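PDB 4OM8: 5-formyl-3-hydroxy-2-methylpyridine 4-carboxylate 5-dehydrogenase from Mesorhizobium japonicum MAFF 303099, which oxidises the vitamin B6 breakdown product 5-formyl-3-hydroxy-2-methylpyridine-4-carboxylate with NAD(+) to the dicarboxylate, and can also reduce it with NADH to 4-pyridoxate. Local coordinates for residues I145-V150 against F185-V190. Numbering follows the deposited sequence.
Sequences IPMIEV and FVENRV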
ATOM      1  N   ILE A 145       1.842  11.375  -9.042  1.00 12.13           N
ATOM      2  CA  ILE A 145       2.478  10.950  -7.792  1.00 11.17           C
ATOM      3  C   ILE A 145       3.334  12.105  -7.262  1.00  9.66           C
ATOM      4  O   ILE A 145       4.258  12.537  -7.951  1.00 10.65           O
ATOM      5  CB  ILE A 145       3.375   9.703  -7.968  1.00 11.67           C
ATOM      6  CG1 ILE A 145       2.708   8.646  -8.858  1.00 14.08           C
ATOM      7  CG2 ILE A 145       3.810   9.142  -6.580  1.00 12.24           C
ATOM      8  CD1 ILE A 145       1.357   8.185  -8.354  1.00 14.57           C
ATOM      9  N   PRO A 146       3.044  12.606  -6.047  1.00  8.46           N
ATOM     10  CA  PRO A 146       3.707  13.846  -5.612  1.00  9.72           C
ATOM     11  C   PRO A 146       5.066  13.669  -4.941  1.00 10.37           C
ATOM     12  O   PRO A 146       5.718  14.654  -4.578  1.00 12.76           O
ATOM     13  CB  PRO A 146       2.706  14.440  -4.624  1.00 10.99           C
ATOM     14  CG  PRO A 146       2.063  13.227  -3.999  1.00  9.87           C
ATOM     15  CD  PRO A 146       1.967  12.194  -5.124  1.00 10.68           C
ATOM     16  N   MET A 147       5.481  12.421  -4.784  1.00 10.26           N
ATOM     17  CA  MET A 147       6.695  12.091  -4.057  1.00 10.75           C
ATOM     18  C   MET A 147       7.830  11.769  -5.013  1.00 10.90           C
ATOM     19  O   MET A 147       7.650  11.011  -5.966  1.00  9.98           O
ATOM     20  CB  MET A 147       6.408  10.908  -3.124  1.00 11.63           C
ATOM     21  CG  MET A 147       7.575  10.464  -2.233  1.00 10.75           C
ATOM     22  SD  MET A 147       8.803   9.419  -3.046  1.00 11.14           S
ATOM     23  CE  MET A 147       7.835   8.036  -3.656  1.00 11.41           C
ATOM     24  N   ILE A 148       8.995  12.357  -4.747  1.00  9.27           N
ATOM     25  CA  ILE A 148      10.208  12.137  -5.526  1.00  8.00           C
ATOM     26  C   ILE A 148      11.355  11.784  -4.605  1.00  8.84           C
ATOM     27  O   ILE A 148      11.564  12.460  -3.597  1.00 10.92           O
ATOM     28  CB  ILE A 148      10.573  13.407  -6.345  1.00  8.17           C
ATOM     29  CG1 ILE A 148       9.447  13.748  -7.326  1.00  9.81           C
ATOM     30  CG2 ILE A 148      11.870  13.203  -7.104  1.00 10.58           C
ATOM     31  CD1 ILE A 148       9.582  15.137  -7.959  1.00 12.01           C
ATOM     32  N   GLU A 149      12.087  10.721  -4.947  1.00  7.86           N
ATOM     33  CA  GLU A 149      13.281  10.341  -4.191  1.00  9.07           C
ATOM     34  C   GLU A 149      14.509  11.100  -4.684  1.00  9.21           C
ATOM     35  O   GLU A 149      14.720  11.219  -5.891  1.00 10.38           O
ATOM     36  CB  GLU A 149      13.542   8.841  -4.308  1.00  9.72           C
ATOM     37  CG  GLU A 149      12.459   7.958  -3.672  1.00  8.74           C
ATOM     38  CD  GLU A 149      12.751   6.502  -3.899  1.00 10.04           C
ATOM     39  OE1 GLU A 149      12.724   6.076  -5.071  1.00 11.49           O
ATOM     40  OE2 GLU A 149      13.016   5.797  -2.906  1.00  9.55           O
ATOM     41  N   VAL A 150      15.319  11.587  -3.751  1.00  8.72           N
ATOM     42  CA  VAL A 150      16.574  12.263  -4.079  1.00 11.21           C
ATOM     43  C   VAL A 150      17.720  11.417  -3.532  1.00  8.54           C
ATOM     44  O   VAL A 150      17.771  11.167  -2.320  1.00 11.28           O
ATOM     45  CB  VAL A 150      16.617  13.678  -3.484  1.00  9.21           C
ATOM     46  CG1 VAL A 150      17.873  14.395  -3.952  1.00 11.02           C
ATOM     47  CG2 VAL A 150      15.374  14.472  -3.905  1.00 11.29           C
ATOM     48  N   PHE A 185      16.778   1.997  -4.198  1.00 10.30           N
ATOM     49  CA  PHE A 185      16.593   3.143  -3.297  1.00  9.91           C
ATOM     50  C   PHE A 185      15.635   2.756  -2.157  1.00 10.08           C
ATOM     51  O   PHE A 185      15.904   1.777  -1.463  1.00 10.60           O
ATOM     52  CB  PHE A 185      16.127   4.362  -4.096  1.00 10.91           C
ATOM     53  CG  PHE A 185      16.957   4.613  -5.332  1.00 10.68           C
ATOM     54  CD1 PHE A 185      18.344   4.580  -5.274  1.00 10.91           C
ATOM     55  CD2 PHE A 185      16.349   4.860  -6.553  1.00 11.62           C
ATOM     56  CE1 PHE A 185      19.107   4.800  -6.402  1.00 13.29           C
ATOM     57  CE2 PHE A 185      17.100   5.066  -7.689  1.00 12.23           C
ATOM     58  CZ  PHE A 185      18.484   5.051  -7.617  1.00 13.73           C
ATOM     59  N   VAL A 186      14.539   3.481  -1.936  1.00  9.60           N
ATOM     60  CA  VAL A 186      13.604   3.063  -0.882  1.00  8.61           C
ATOM     61  C   VAL A 186      12.288   2.550  -1.451  1.00  9.29           C
ATOM     62  O   VAL A 186      11.852   1.437  -1.104  1.00  9.05           O
ATOM     63  CB  VAL A 186      13.323   4.211   0.117  1.00  9.41           C
ATOM     64  CG1 VAL A 186      12.155   3.852   1.051  1.00  9.45           C
ATOM     65  CG2 VAL A 186      14.598   4.491   0.912  1.00 10.96           C
ATOM     66  N   GLU A 187      11.669   3.342  -2.325  1.00  9.49           N
ATOM     67  CA  GLU A 187      10.325   3.035  -2.831  1.00  9.25           C
ATOM     68  C   GLU A 187      10.263   1.643  -3.451  1.00 10.24           C
ATOM     69  O   GLU A 187       9.439   0.801  -3.065  1.00  9.61           O
ATOM     70  CB  GLU A 187       9.889   4.084  -3.860  1.00  7.83           C
ATOM     71  CG  GLU A 187       8.537   3.825  -4.460  1.00 10.79           C
ATOM     72  CD  GLU A 187       8.299   4.692  -5.676  1.00 15.03           C
ATOM     73  OE1 GLU A 187       9.179   4.721  -6.560  1.00 16.83           O
ATOM     74  OE2 GLU A 187       7.245   5.353  -5.748  1.00 11.11           O
ATOM     75  N   ASN A 188      11.128   1.376  -4.418  1.00  9.30           N
ATOM     76  CA  ASN A 188      11.005   0.102  -5.102  1.00  8.44           C
ATOM     77  C   ASN A 188      11.517  -1.057  -4.250  1.00  9.89           C
ATOM     78  O   ASN A 188      11.117  -2.192  -4.480  1.00 10.41           O
ATOM     79  CB  ASN A 188      11.695   0.155  -6.464  1.00 11.29           C
ATOM     80  CG  ASN A 188      10.777   0.748  -7.519  1.00 14.40           C
ATOM     81  OD1 ASN A 188       9.576   0.485  -7.495  1.00 17.67           O
ATOM     82  ND2 ASN A 188      11.322   1.576  -8.416  1.00 15.77           N
ATOM     83  N   ARG A 189      12.344  -0.789  -3.236  1.00  8.52           N
ATOM     84  CA  ARG A 189      12.702  -1.864  -2.305  1.00  9.20           C
ATOM     85  C   ARG A 189      11.485  -2.315  -1.517  1.00  9.03           C
ATOM     86  O   ARG A 189      11.203  -3.515  -1.395  1.00  9.30           O
ATOM     87  CB  ARG A 189      13.794  -1.426  -1.331  1.00  8.46           C
ATOM     88  CG  ARG A 189      15.150  -1.257  -1.986  1.00  8.77           C
ATOM     89  CD  ARG A 189      16.247  -1.043  -0.951  1.00  8.66           C
ATOM     90  NE  ARG A 189      16.560  -2.212  -0.142  1.00  8.10           N
ATOM     91  CZ  ARG A 189      17.477  -3.118  -0.463  1.00  9.62           C
ATOM     92  NH1 ARG A 189      18.183  -3.005  -1.578  1.00 11.63           N
ATOM     93  NH2 ARG A 189      17.695  -4.141   0.357  1.00 11.05           N
ATOM     94  N   VAL A 190      10.751  -1.351  -0.978  1.00  7.67           N
ATOM     95  CA  VAL A 190       9.587  -1.707  -0.194  1.00  8.97           C
ATOM     96  C   VAL A 190       8.521  -2.324  -1.114  1.00  8.78           C
ATOM     97  O   VAL A 190       7.878  -3.318  -0.754  1.00  8.26           O
ATOM     98  CB  VAL A 190       9.040  -0.495   0.580  1.00  8.43           C
ATOM     99  CG1 VAL A 190       7.777  -0.868   1.340  1.00  8.67           C
ATOM    100  CG2 VAL A 190      10.093   0.024   1.559  1.00  8.53           C
TER
HETATM  101  O   HOH W   1      12.958   3.375  -5.546  1.00  9.92           O
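Glu149 reaches from strand 147-151 to the N-terminal end of helix 187-203 and the residues leading into it, and puts its carboxylate against two successive backbone amides. Glu149 OE2 takes both: Val186 N at 2.9 Å, on the syn side close to the carboxylate plane, and Glu187 N, also at 2.9 Å, from above that plane in a nearly straight bond (169°). This is the tight part, with Glu149, Phe185, Val186 and Glu187 all buried: with CG anti to the carbonyl carbon (chi1 -65°) and the chain extended beyond it, the Glu149 carboxylate lies against Glu187 CB, and Phe185 CB sits 3.6 Å from Glu149 OE2. On the looser side, partly exposed Asn188 is reached through a water that donates to Glu149 OE1 and accepts from Asn188 N, and Met147 brings only CE up to Glu187 OE2, at 3.5 Å; that oxygen is hydrogen-bonded to Ser139 OG. A glutamine in place of Glu149 would probably have one oxygen to serve both the two amides and His137 ND1, leaving one side without its acceptor. The contact thus ties the Rossmann-type NAD-binding domain to the start of the C-terminal domain; the two amides fix the carboxylate's rotation, positioning Glu149 OE1 for His137, inferred to be important for catalysis.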